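Long-range contacts in methylated RNA-binding protein 1 (Saccharomyces cerevisiae S288c, PDB 4RCM), which reads N6-methyladenosine in RNA through its YTH domain and lowers the stability of PHO4 mRNA by binding its 3'-UTR, thereby regulating phosphate metabolism: residues S70-G75 with V109-N114; V29-F33 with V104-V109. One frame throughout, in Å; residues are numbered along the deposited sequence.

Contact 1 (S70-G75 with V109-N114)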
loop_
_atom_site.group_PDB
_atom_site.type_symbol
_atom_site.label_atom_id
_atom_site.label_comp_id
_atom_site.label_asym_id
_atom_site.label_seq_id
_atom_site.Cartn_x
_atom_site.Cartn_y
_atom_site.Cartn_z
ATOM N N SER A 70 2.011 0.267 -15.617
ATOM C CA SER A 70 2.712 1.551 -15.448
ATOM C C SER A 70 3.868 1.380 -14.441
ATOM O O SER A 70 4.878 2.008 -14.556
ATOM C CB SER A 70 1.780 2.661 -14.928
ATOM O OG SER A 70 1.181 2.264 -13.677
ATOM N N GLY A 71 3.644 0.548 -13.428
ATOM C CA GLY A 71 4.570 0.402 -12.316
ATOM C C GLY A 71 4.658 1.663 -11.498
ATOM O O GLY A 71 5.686 1.938 -10.878
ATOM N N ARG A 72 3.589 2.456 -11.496
ATOM C CA ARG A 72 3.558 3.638 -10.681
ATOM C C ARG A 72 3.432 3.240 -9.211
ATOM O O ARG A 72 2.506 2.508 -8.853
ATOM C CB ARG A 72 2.404 4.494 -11.139
ATOM C CG ARG A 72 2.659 5.976 -11.068
ATOM C CD ARG A 72 1.319 6.685 -11.210
ATOM N NE ARG A 72 1.261 7.935 -10.487
ATOM C CZ ARG A 72 0.441 8.912 -10.826
ATOM N NH1 ARG A 72 0.436 10.044 -10.155
ATOM N NH2 ARG A 72 -0.389 8.744 -11.850
ATOM N N PHE A 73 4.363 3.662 -8.363
ATOM C CA PHE A 73 4.215 3.445 -6.910
ATOM C C PHE A 73 3.689 4.759 -6.439
ATOM O O PHE A 73 4.398 5.740 -6.551
ATOM C CB PHE A 73 5.537 3.048 -6.198
ATOM C CG PHE A 73 5.790 1.531 -6.188
ATOM C CD1 PHE A 73 6.171 0.864 -7.356
ATOM C CD2 PHE A 73 5.618 0.775 -5.011
ATOM C CE1 PHE A 73 6.371 -0.528 -7.344
ATOM C CE2 PHE A 73 5.834 -0.604 -5.001
ATOM C CZ PHE A 73 6.200 -1.255 -6.168
ATOM N N CYS A 74 2.433 4.803 -5.976
ATOM C CA CYS A 74 1.800 6.108 -5.738
ATOM C C CYS A 74 1.397 6.534 -4.270
ATOM O O CYS A 74 0.861 7.623 -4.063
ATOM C CB CYS A 74 0.668 6.320 -6.708
ATOM S SG CYS A 74 -0.441 4.964 -6.909
ATOM N N GLY A 75 1.694 5.704 -3.280
ATOM C CA GLY A 75 1.629 6.158 -1.898
ATOM C C GLY A 75 1.498 4.985 -0.950
ATOM O O GLY A 75 1.654 3.849 -1.348
ATOM N N VAL A 109 0.977 10.279 0.124
ATOM C CA VAL A 109 0.449 10.317 -1.231
ATOM C C VAL A 109 1.432 11.124 -2.042
ATOM O O VAL A 109 1.528 12.322 -1.825
ATOM C CB VAL A 109 -0.931 10.993 -1.306
ATOM C CG1 VAL A 109 -1.412 11.089 -2.753
ATOM C CG2 VAL A 109 -1.932 10.231 -0.469
ATOM N N ARG A 110 2.228 10.421 -2.855
ATOM C CA ARG A 110 3.222 11.000 -3.728
ATOM C C ARG A 110 3.822 9.850 -4.521
ATOM O O ARG A 110 3.826 8.723 -4.084
ATOM C CB ARG A 110 4.335 11.742 -2.985
ATOM C CG ARG A 110 5.099 10.944 -1.913
ATOM C CD ARG A 110 6.400 10.246 -2.360
ATOM N NE ARG A 110 7.284 11.074 -3.204
ATOM C CZ ARG A 110 8.340 11.784 -2.799
ATOM N NH1 ARG A 110 8.696 11.875 -1.512
ATOM N NH2 ARG A 110 9.018 12.461 -3.693
ATOM N N ASP A 111 4.314 10.142 -5.695
ATOM C CA ASP A 111 4.955 9.101 -6.529
ATOM C C ASP A 111 6.436 8.935 -6.176
ATOM O O ASP A 111 7.119 9.877 -5.856
ATOM C CB ASP A 111 4.823 9.458 -8.017
ATOM C CG ASP A 111 3.397 9.287 -8.552
ATOM O OD1 ASP A 111 2.473 8.741 -7.865
ATOM O OD2 ASP A 111 3.188 9.714 -9.709
ATOM N N ILE A 112 6.912 7.720 -6.233
ATOM C CA ILE A 112 8.339 7.474 -6.241
ATOM C C ILE A 112 8.673 6.890 -7.634
ATOM O O ILE A 112 8.007 5.962 -8.079
ATOM C CB ILE A 112 8.716 6.509 -5.112
ATOM C CG1 ILE A 112 8.600 7.192 -3.731
ATOM C CG2 ILE A 112 10.085 5.886 -5.356
ATOM C CD1 ILE A 112 9.407 8.460 -3.480
ATOM N N ASN A 113 9.686 7.421 -8.324
ATOM C CA ASN A 113 10.061 6.854 -9.633
ATOM C C ASN A 113 10.546 5.391 -9.518
ATOM O O ASN A 113 11.290 5.079 -8.615
ATOM C CB ASN A 113 11.138 7.708 -10.291
ATOM C CG ASN A 113 10.715 9.162 -10.447
ATOM O OD1 ASN A 113 9.553 9.466 -10.755
ATOM N ND2 ASN A 113 11.655 10.072 -10.232
ATOM N N ASN A 114 10.100 4.512 -10.422
ATOM C CA ASN A 114 10.586 3.112 -10.468
ATOM C C ASN A 114 12.086 3.017 -10.467
ATOM O O ASN A 114 12.670 2.090 -9.876
ATOM C CB ASN A 114 10.102 2.383 -11.721
ATOM C CG ASN A 114 8.675 1.914 -11.609
ATOM O OD1 ASN A 114 8.400 0.737 -11.304
ATOM N ND2 ASN A 114 7.743 2.827 -11.864
HETATM O O HOH W 1 0.798 9.843 -5.839
#
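R72 and D111 meet side chain to side chain in a salt bridge, with the guanidinium and carboxylate planes standing 86° apart, so this is no flat two-pronged pairing. The straightest of the three bonds between them runs from R72 NE to D111 OD1, 3.0 Å long; OD1 lies in the guanidinium plane and is met on its syn side, though NE comes from somewhat out of the carboxylate plane. OD2 sits 2.7 Å from NE and also takes a bond from NH1, but both are bent and weak. The bend of the R72 chain at chi3 (149°) turns NE onto the carboxylate, and the side chain of F161 packs against the arginine. D111 OD1 has a second partner: a water donates to it and to C74 O, tying the carboxylate to the neighbouring backbone.

The backbones belong to strands 72-79 and 102-112, neighbours in the central sheet of the YTH domain; their short segments run antiparallel, at 155° between directions. I112 N donates to F73 O (3.2 Å), while D111 CA adds a CH···O contact to the same oxygen. One step along, the bond from R110 N to C74 O is weak. G75 and V109 form a non-hydrogen-bonded pair, their CA atoms just 4.4 Å apart. At the other end, N114 ND2 sits implausibly close to G71 O, so the detail of that bond is doubtful.

Contact 2 (V29-F33 with V104-V109)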
loop_
_atom_site.group_PDB
_atom_site.type_symbol
_atom_site.label_atom_id
_atom_site.label_comp_id
_atom_site.label_asym_id
_atom_site.label_seq_id
_atom_site.Cartn_x
_atom_site.Cartn_y
_atom_site.Cartn_z
ATOM N N VAL A 29 -7.261 3.320 -7.141
ATOM C CA VAL A 29 -6.445 3.951 -6.108
ATOM C C VAL A 29 -7.109 5.264 -5.562
ATOM O O VAL A 29 -7.157 5.522 -4.322
ATOM C CB VAL A 29 -5.044 4.328 -6.649
ATOM C CG1 VAL A 29 -4.290 5.126 -5.607
ATOM C CG2 VAL A 29 -4.262 3.078 -7.044
ATOM N N LYS A 30 -7.523 6.114 -6.485
ATOM C CA LYS A 30 -8.182 7.359 -6.122
ATOM C C LYS A 30 -9.413 7.137 -5.266
ATOM O O LYS A 30 -9.600 7.831 -4.234
ATOM C CB LYS A 30 -8.557 8.132 -7.350
ATOM C CG LYS A 30 -7.381 8.738 -8.059
ATOM C CD LYS A 30 -7.844 9.356 -9.355
ATOM C CE LYS A 30 -6.686 9.802 -10.243
ATOM N NZ LYS A 30 -6.561 11.257 -10.446
ATOM N N ARG A 31 -10.234 6.181 -5.682
ATOM C CA ARG A 31 -11.409 5.821 -4.952
ATOM C C ARG A 31 -11.127 5.291 -3.587
ATOM O O ARG A 31 -11.921 5.524 -2.684
ATOM C CB ARG A 31 -12.238 4.800 -5.705
ATOM C CG ARG A 31 -12.949 5.437 -6.881
ATOM C CD ARG A 31 -14.020 4.528 -7.420
ATOM N NE ARG A 31 -14.489 5.022 -8.715
ATOM C CZ ARG A 31 -15.189 4.298 -9.588
ATOM N NH1 ARG A 31 -15.547 4.842 -10.738
ATOM N NH2 ARG A 31 -15.522 3.033 -9.329
ATOM N N SER A 32 -10.032 4.535 -3.435
ATOM C CA SER A 32 -9.539 4.116 -2.137
ATOM C C SER A 32 -9.171 5.326 -1.290
ATOM O O SER A 32 -9.450 5.393 -0.116
ATOM C CB SER A 32 -8.302 3.212 -2.271
ATOM O OG SER A 32 -7.837 2.690 -1.000
ATOM N N PHE A 33 -8.538 6.291 -1.889
ATOM C CA PHE A 33 -8.126 7.434 -1.130
ATOM C C PHE A 33 -9.312 8.217 -0.586
ATOM O O PHE A 33 -9.296 8.629 0.566
ATOM C CB PHE A 33 -7.236 8.360 -1.964
ATOM C CG PHE A 33 -6.933 9.626 -1.267
ATOM C CD1 PHE A 33 -5.883 9.704 -0.361
ATOM C CD2 PHE A 33 -7.725 10.749 -1.491
ATOM C CE1 PHE A 33 -5.631 10.878 0.333
ATOM C CE2 PHE A 33 -7.481 11.921 -0.809
ATOM C CZ PHE A 33 -6.436 11.988 0.105
ATOM N N VAL A 104 -8.737 1.583 5.310
ATOM C CA VAL A 104 -7.374 2.037 5.152
ATOM C C VAL A 104 -7.313 3.528 5.397
ATOM O O VAL A 104 -8.299 4.222 5.186
ATOM C CB VAL A 104 -6.748 1.717 3.748
ATOM C CG1 VAL A 104 -6.823 0.207 3.513
ATOM C CG2 VAL A 104 -7.434 2.493 2.630
ATOM N N ARG A 105 -6.163 4.003 5.835
ATOM C CA ARG A 105 -5.899 5.436 5.895
ATOM C C ARG A 105 -4.607 5.776 5.131
ATOM O O ARG A 105 -3.530 5.276 5.431
ATOM C CB ARG A 105 -5.824 5.904 7.344
ATOM C CG ARG A 105 -7.080 5.605 8.197
ATOM C CD ARG A 105 -8.262 6.626 8.008
ATOM N NE ARG A 105 -9.535 6.298 8.741
ATOM C CZ ARG A 105 -10.552 5.534 8.276
ATOM N NH1 ARG A 105 -10.515 4.910 7.065
ATOM N NH2 ARG A 105 -11.638 5.372 9.036
ATOM N N TRP A 106 -4.728 6.614 4.146
ATOM C CA TRP A 106 -3.618 6.928 3.260
ATOM C C TRP A 106 -2.725 7.855 4.054
ATOM O O TRP A 106 -3.143 8.967 4.378
ATOM C CB TRP A 106 -4.159 7.548 1.973
ATOM C CG TRP A 106 -4.627 6.499 1.004
ATOM C CD1 TRP A 106 -5.762 5.727 1.098
ATOM C CD2 TRP A 106 -3.897 5.988 -0.109
ATOM N NE1 TRP A 106 -5.805 4.839 0.063
ATOM C CE2 TRP A 106 -4.669 4.983 -0.696
ATOM C CE3 TRP A 106 -2.676 6.309 -0.683
ATOM C CZ2 TRP A 106 -4.262 4.291 -1.834
ATOM C CZ3 TRP A 106 -2.282 5.618 -1.820
ATOM C CH2 TRP A 106 -3.070 4.619 -2.375
ATOM N N VAL A 107 -1.579 7.363 4.490
ATOM C CA VAL A 107 -0.630 8.174 5.292
ATOM C C VAL A 107 0.278 9.021 4.394
ATOM O O VAL A 107 0.593 10.158 4.740
ATOM C CB VAL A 107 0.220 7.319 6.286
ATOM C CG1 VAL A 107 -0.656 6.710 7.367
ATOM C CG2 VAL A 107 0.973 6.195 5.574
ATOM N N ILE A 108 0.651 8.478 3.228
ATOM C CA ILE A 108 1.512 9.186 2.257
ATOM C C ILE A 108 0.979 9.130 0.829
ATOM O O ILE A 108 0.640 8.084 0.327
ATOM C CB ILE A 108 2.965 8.632 2.243
ATOM C CG1 ILE A 108 3.645 8.846 3.581
ATOM C CG2 ILE A 108 3.822 9.292 1.114
ATOM C CD1 ILE A 108 4.830 7.922 3.819
ATOM N N VAL A 109 0.977 10.279 0.124
ATOM C CA VAL A 109 0.449 10.317 -1.231
ATOM C C VAL A 109 1.432 11.124 -2.042
ATOM O O VAL A 109 1.528 12.322 -1.825
ATOM C CB VAL A 109 -0.931 10.993 -1.306
ATOM C CG1 VAL A 109 -1.412 11.089 -2.753
ATOM C CG2 VAL A 109 -1.932 10.231 -0.469
#
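In the YTH domain, a member of the PUA clan, helix 26-35 packs over the central mixed sheet, and here one turn of it lies across strand 102-112 at 103°. W106 carries most of the contact, its indole reaching from the strand to the helix, where it meets S32, F33 and V29.

At the pyrrole edge, W106 NE1 donates to S32 OG over 3.1 Å, with an N-H···O angle of 164° and the oxygen almost exactly in the ring plane. That in-plane bond helps hold the rotation of the indole. S32 OG is also hydrogen-bonded to I37 O, so this buried hydroxyl joins the helix both to the tryptophan and to the short edge strand 37-38. V104 CG2 packs against the same oxygen.

F33 lies over one face of the indole's five-membered ring. Its CA stands 3.9 Å from the centroid of that ring, a CH-pi contact, and its phenyl ring turns an edge toward the same face in an offset edge-to-face pair, planes 71° apart. With CG of F33 anti to the backbone N, CD1 comes to 3.6 Å from W106 CB.

Further along the strand, V107 and I108 both face V76 of strand 72-79, a classic beta bulge, after which V109 is again directed at the helix. Its CG2 packs on F33 CE1, the two side chains crossing at about a right angle. At the far end of the indole, the benzo ring meets V29, which sits one helical turn before F33; V29 CG1 approaches W106 CH2 to 3.5 Å.

In the fold
Strand 102-112 serves both contacts, which share V109. Their centres lie 13 Å apart, but the two meet directly, with W106 CZ3 3.9 Å from G75 C and V29 CG1 4.1 Å from C74 SG, so helix 26-35 packs on both neighbouring strands. Contact 2 is closer to the RNA, its nearest atom about 7 Å away against about 10 Å for contact 1. The side chain of V29 is about 4 Å from that of S23, which binds the N6-methyladenosine nucleotide, and the side chain of S32 is similarly close to that of W92, which probably also binds that nucleotide. In contact 1, F73 lies about 4 Å from K22, side chain to side chain, and K22 binds the same nucleotide.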